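Local coordinates for protection of telomeres protein poz1 (Schizosaccharomyces pombe, PDB 5WE0), which binds telomeric DNA and negatively regulates telomerase and telomere length, at residues 137-151 against 207-219. Numbering follows the deposited sequence.
Sequences ALKLYSCAKAGICRW and MPWSKFNSVLSRY
G147 lays its CA squarely over the face of the F212 ring, 3.4 Å from the ring centroid and 11° off the normal. Glycine suits this place because a CB here would collide with F212 CD1. Helices 130-157 and 209-230 approach to 8.5 Å between the axes of their segments and run roughly antiparallel (139°). In the next turns V215 has CG1 anti to its backbone N (chi1 160°), which sets that methyl 3.8 Å from A144 CB, and small A144 also leaves space for L216 CD1. Beyond them the flat ring of Y219 turns a face to Y141 CD1, and its hydroxyl is hydrogen-bonded to E107 on helix 93-115.

At the other end W209 directs its ring edge at the face of W151, CE3 lying 3.7 Å from W151 CG, while W151 NE1 makes a weak hydrogen bond at the indole edge to M207 O (3.5 Å). Were W151 an alanine, the W209 edge would probably lose its aromatic face and M207 O this donor.

In contrast to the tight glycine and alanine crossing, a more exposed, polar flank faces a chain of another protein. There R218 grips S214 OG side-on with NE and NH2, and outside these helices it salt-bridges an acidic side chain of that other chain.

Small residues at the crossing thus allow close, inclined helix packing, and the W151, W209 and F212 aromatic cluster closes one end of it within this all-helical protein.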
loop_
_atom_site.group_PDB
_atom_site.type_symbol
_atom_site.label_atom_id
_atom_site.label_comp_id
_atom_site.label_asym_id
_atom_site.label_seq_id
_atom_site.Cartn_x
_atom_site.Cartn_y
_atom_site.Cartn_z
ATOM N N ALA A 137 6.830 10.107 -9.711
ATOM C CA ALA A 137 6.064 8.994 -9.163
ATOM C C ALA A 137 6.876 7.708 -9.172
ATOM O O ALA A 137 6.857 6.951 -8.195
ATOM C CB ALA A 137 4.758 8.821 -9.939
ATOM N N LEU A 138 7.603 7.445 -10.261
ATOM C CA LEU A 138 8.387 6.212 -10.337
ATOM C C LEU A 138 9.462 6.175 -9.271
ATOM O O LEU A 138 9.717 5.120 -8.684
ATOM C CB LEU A 138 9.044 6.067 -11.712
ATOM C CG LEU A 138 8.207 5.636 -12.898
ATOM C CD1 LEU A 138 9.028 5.873 -14.182
ATOM C CD2 LEU A 138 7.821 4.171 -12.744
ATOM N N LYS A 139 10.106 7.318 -9.008
ATOM C CA LYS A 139 11.173 7.351 -8.008
ATOM C C LYS A 139 10.601 7.160 -6.607
ATOM O O LYS A 139 11.127 6.375 -5.812
ATOM C CB LYS A 139 11.932 8.673 -8.106
ATOM C CG LYS A 139 13.003 8.652 -9.193
ATOM C CD LYS A 139 13.293 10.043 -9.744
ATOM C CE LYS A 139 13.926 10.937 -8.717
ATOM N NZ LYS A 139 14.136 12.324 -9.213
ATOM N N LEU A 140 9.508 7.867 -6.302
ATOM C CA LEU A 140 8.829 7.698 -5.024
ATOM C C LEU A 140 8.310 6.278 -4.856
ATOM O O LEU A 140 8.414 5.702 -3.766
ATOM C CB LEU A 140 7.680 8.710 -4.904
ATOM C CG LEU A 140 8.125 10.172 -4.820
ATOM C CD1 LEU A 140 6.961 11.140 -5.084
ATOM C CD2 LEU A 140 8.758 10.434 -3.447
ATOM N N TYR A 141 7.727 5.704 -5.914
ATOM C CA TYR A 141 7.178 4.354 -5.816
ATOM C C TYR A 141 8.256 3.360 -5.436
ATOM O O TYR A 141 8.062 2.491 -4.569
ATOM C CB TYR A 141 6.549 3.936 -7.135
ATOM C CG TYR A 141 6.150 2.485 -7.179
ATOM C CD1 TYR A 141 4.950 2.078 -6.619
ATOM C CD2 TYR A 141 6.946 1.519 -7.813
ATOM C CE1 TYR A 141 4.550 0.766 -6.643
ATOM C CE2 TYR A 141 6.536 0.179 -7.855
ATOM C CZ TYR A 141 5.327 -0.180 -7.248
ATOM O OH TYR A 141 4.858 -1.483 -7.231
ATOM N N SER A 142 9.368 3.426 -6.150
ATOM C CA SER A 142 10.462 2.494 -5.951
ATOM C C SER A 142 11.065 2.644 -4.550
ATOM O O SER A 142 11.390 1.651 -3.901
ATOM C CB SER A 142 11.481 2.720 -7.084
ATOM O OG SER A 142 12.765 2.235 -6.755
ATOM N N CYS A 143 11.206 3.877 -4.063
ATOM C CA CYS A 143 11.682 4.085 -2.699
ATOM C C CYS A 143 10.671 3.548 -1.680
ATOM O O CYS A 143 11.043 2.822 -0.751
ATOM C CB CYS A 143 11.984 5.569 -2.468
ATOM S SG CYS A 143 12.778 5.970 -0.823
ATOM N N ALA A 144 9.387 3.899 -1.836
ATOM C CA ALA A 144 8.361 3.422 -0.907
ATOM C C ALA A 144 8.302 1.902 -0.879
ATOM O O ALA A 144 8.211 1.296 0.194
ATOM C CB ALA A 144 6.991 3.987 -1.278
ATOM N N LYS A 145 8.317 1.268 -2.053
ATOM C CA LYS A 145 8.208 -0.183 -2.094
ATOM C C LYS A 145 9.389 -0.852 -1.395
ATOM O O LYS A 145 9.205 -1.817 -0.641
ATOM C CB LYS A 145 8.112 -0.675 -3.527
ATOM C CG LYS A 145 7.959 -2.174 -3.639
ATOM C CD LYS A 145 8.042 -2.606 -5.069
ATOM C CE LYS A 145 7.898 -4.111 -5.185
ATOM N NZ LYS A 145 8.040 -4.497 -6.619
ATOM N N ALA A 146 10.609 -0.363 -1.644
ATOM C CA ALA A 146 11.783 -0.955 -1.009
ATOM C C ALA A 146 11.746 -0.763 0.503
ATOM O O ALA A 146 12.158 -1.652 1.261
ATOM C CB ALA A 146 13.062 -0.351 -1.583
ATOM N N GLY A 147 11.254 0.392 0.959
ATOM C CA GLY A 147 11.141 0.615 2.389
ATOM C C GLY A 147 10.166 -0.336 3.062
ATOM O O GLY A 147 10.433 -0.838 4.150
ATOM N N ILE A 148 9.011 -0.567 2.434
ATOM C CA ILE A 148 8.016 -1.476 2.987
ATOM C C ILE A 148 8.583 -2.890 3.092
ATOM O O ILE A 148 8.444 -3.560 4.135
ATOM C CB ILE A 148 6.732 -1.438 2.132
ATOM C CG1 ILE A 148 6.041 -0.061 2.238
ATOM C CG2 ILE A 148 5.789 -2.582 2.502
ATOM C CD1 ILE A 148 5.024 0.237 1.119
ATOM N N CYS A 149 9.226 -3.369 2.010
ATOM C CA CYS A 149 9.804 -4.720 2.007
ATOM C C CYS A 149 10.900 -4.865 3.055
ATOM O O CYS A 149 11.019 -5.906 3.705
ATOM C CB CYS A 149 10.396 -5.049 0.635
ATOM S SG CYS A 149 9.192 -5.055 -0.680
ATOM N N ARG A 150 11.741 -3.851 3.187
ATOM C CA ARG A 150 12.822 -3.906 4.150
ATOM C C ARG A 150 12.282 -3.920 5.580
ATOM O O ARG A 150 12.767 -4.679 6.436
ATOM C CB ARG A 150 13.753 -2.725 3.921
ATOM C CG ARG A 150 15.014 -2.837 4.722
ATOM C CD ARG A 150 16.193 -2.350 3.912
ATOM N NE ARG A 150 16.595 -1.072 4.477
ATOM C CZ ARG A 150 17.691 -0.409 4.150
ATOM N NH1 ARG A 150 17.957 0.739 4.759
ATOM N NH2 ARG A 150 18.507 -0.896 3.226
ATOM N N TRP A 151 11.269 -3.098 5.864
ATOM C CA TRP A 151 10.742 -3.092 7.227
ATOM C C TRP A 151 9.961 -4.361 7.544
ATOM O O TRP A 151 10.007 -4.831 8.690
ATOM C CB TRP A 151 9.906 -1.836 7.457
ATOM C CG TRP A 151 10.827 -0.701 7.849
ATOM C CD1 TRP A 151 11.736 -0.042 7.044
ATOM C CD2 TRP A 151 10.982 -0.147 9.157
ATOM N NE1 TRP A 151 12.424 0.904 7.777
ATOM C CE2 TRP A 151 11.976 0.859 9.075
ATOM C CE3 TRP A 151 10.360 -0.387 10.383
ATOM C CZ2 TRP A 151 12.349 1.623 10.172
ATOM C CZ3 TRP A 151 10.752 0.351 11.482
ATOM C CH2 TRP A 151 11.735 1.351 11.372
ATOM N N MET A 207 17.892 4.376 8.227
ATOM C CA MET A 207 16.815 4.464 7.258
ATOM C C MET A 207 15.470 4.486 7.986
ATOM O O MET A 207 14.684 3.534 7.879
ATOM C CB MET A 207 16.910 3.291 6.279
ATOM C CG MET A 207 16.245 3.611 4.959
ATOM S SD MET A 207 17.233 4.656 3.866
ATOM C CE MET A 207 16.741 6.302 4.380
ATOM N N PRO A 208 15.177 5.551 8.737
ATOM C CA PRO A 208 14.038 5.510 9.664
ATOM C C PRO A 208 12.720 5.436 8.925
ATOM O O PRO A 208 12.601 5.859 7.773
ATOM C CB PRO A 208 14.164 6.819 10.457
ATOM C CG PRO A 208 14.935 7.725 9.550
ATOM C CD PRO A 208 15.902 6.830 8.810
ATOM N N TRP A 209 11.713 4.880 9.604
ATOM C CA TRP A 209 10.424 4.741 8.946
ATOM C C TRP A 209 9.845 6.089 8.525
ATOM O O TRP A 209 9.098 6.153 7.542
ATOM C CB TRP A 209 9.420 3.998 9.829
ATOM C CG TRP A 209 8.140 3.896 9.105
ATOM C CD1 TRP A 209 7.003 4.611 9.339
ATOM C CD2 TRP A 209 7.890 3.106 7.933
ATOM N NE1 TRP A 209 6.039 4.294 8.398
ATOM C CE2 TRP A 209 6.558 3.372 7.524
ATOM C CE3 TRP A 209 8.654 2.196 7.196
ATOM C CZ2 TRP A 209 5.972 2.746 6.410
ATOM C CZ3 TRP A 209 8.068 1.578 6.079
ATOM C CH2 TRP A 209 6.740 1.849 5.714
ATOM N N SER A 210 10.198 7.177 9.222
ATOM C CA SER A 210 9.635 8.480 8.876
ATOM C C SER A 210 9.943 8.868 7.427
ATOM O O SER A 210 9.149 9.571 6.803
ATOM C CB SER A 210 10.163 9.569 9.807
ATOM O OG SER A 210 11.572 9.641 9.704
ATOM N N LYS A 211 11.106 8.455 6.898
ATOM C CA LYS A 211 11.438 8.752 5.511
ATOM C C LYS A 211 10.493 8.033 4.551
ATOM O O LYS A 211 10.057 8.608 3.546
ATOM C CB LYS A 211 12.879 8.366 5.187
ATOM C CG LYS A 211 13.155 8.722 3.717
ATOM C CD LYS A 211 14.386 8.141 3.043
ATOM C CE LYS A 211 14.474 8.663 1.573
ATOM N NZ LYS A 211 14.037 10.111 1.348
ATOM N N PHE A 212 10.188 6.760 4.830
ATOM C CA PHE A 212 9.305 6.008 3.948
ATOM C C PHE A 212 7.866 6.426 4.114
ATOM O O PHE A 212 7.101 6.371 3.153
ATOM C CB PHE A 212 9.463 4.522 4.188
ATOM C CG PHE A 212 10.837 4.056 3.903
ATOM C CD1 PHE A 212 11.337 4.131 2.607
ATOM C CD2 PHE A 212 11.657 3.612 4.915
ATOM C CE1 PHE A 212 12.627 3.743 2.324
ATOM C CE2 PHE A 212 12.949 3.211 4.643
ATOM C CZ PHE A 212 13.436 3.274 3.340
ATOM N N ASN A 213 7.486 6.873 5.307
ATOM C CA ASN A 213 6.168 7.475 5.469
ATOM C C ASN A 213 6.016 8.686 4.552
ATOM O O ASN A 213 4.990 8.850 3.885
ATOM C CB ASN A 213 5.961 7.867 6.935
ATOM C CG ASN A 213 4.668 8.599 7.164
ATOM O OD1 ASN A 213 3.594 8.002 7.167
ATOM N ND2 ASN A 213 4.759 9.905 7.351
ATOM N N SER A 214 7.028 9.552 4.513
ATOM C CA SER A 214 6.961 10.753 3.674
ATOM C C SER A 214 6.941 10.404 2.182
ATOM O O SER A 214 6.133 10.943 1.418
ATOM C CB SER A 214 8.143 11.667 4.005
ATOM O OG SER A 214 8.260 12.685 3.030
ATOM N N VAL A 215 7.834 9.507 1.753
ATOM C CA VAL A 215 7.891 9.070 0.354
ATOM C C VAL A 215 6.568 8.457 -0.074
ATOM O O VAL A 215 6.062 8.724 -1.176
ATOM C CB VAL A 215 9.056 8.080 0.176
ATOM C CG1 VAL A 215 8.880 7.247 -1.066
ATOM C CG2 VAL A 215 10.386 8.812 0.167
ATOM N N LEU A 216 6.003 7.600 0.770
ATOM C CA LEU A 216 4.762 6.913 0.421
ATOM C C LEU A 216 3.597 7.891 0.356
ATOM O O LEU A 216 2.759 7.815 -0.554
ATOM C CB LEU A 216 4.483 5.813 1.440
ATOM C CG LEU A 216 3.256 4.945 1.202
ATOM C CD1 LEU A 216 3.300 4.394 -0.204
ATOM C CD2 LEU A 216 3.244 3.814 2.248
ATOM N N SER A 217 3.520 8.813 1.316
ATOM C CA SER A 217 2.509 9.863 1.243
ATOM C C SER A 217 2.647 10.674 -0.042
ATOM O O SER A 217 1.662 10.944 -0.734
ATOM C CB SER A 217 2.636 10.789 2.446
ATOM O OG SER A 217 1.864 11.948 2.189
ATOM N N ARG A 218 3.877 11.089 -0.366
ATOM C CA ARG A 218 4.101 11.865 -1.578
ATOM C C ARG A 218 3.816 11.043 -2.823
ATOM O O ARG A 218 3.353 11.590 -3.827
ATOM C CB ARG A 218 5.526 12.419 -1.580
ATOM C CG ARG A 218 5.668 13.622 -0.642
ATOM C CD ARG A 218 7.049 14.209 -0.704
ATOM N NE ARG A 218 8.020 13.439 0.059
ATOM C CZ ARG A 218 9.274 13.264 -0.330
ATOM N NH1 ARG A 218 9.677 13.803 -1.469
ATOM N NH2 ARG A 218 10.119 12.563 0.408
ATOM N N TYR A 219 4.077 9.736 -2.781
ATOM C CA TYR A 219 3.709 8.893 -3.911
ATOM C C TYR A 219 2.199 8.895 -4.125
ATOM O O TYR A 219 1.724 8.957 -5.262
ATOM C CB TYR A 219 4.210 7.451 -3.712
ATOM C CG TYR A 219 3.652 6.578 -4.800
ATOM C CD1 TYR A 219 4.127 6.683 -6.120
ATOM C CD2 TYR A 219 2.602 5.713 -4.542
ATOM C CE1 TYR A 219 3.575 5.917 -7.134
ATOM C CE2 TYR A 219 2.048 4.942 -5.531
ATOM C CZ TYR A 219 2.528 5.050 -6.827
ATOM O OH TYR A 219 1.938 4.280 -7.802
#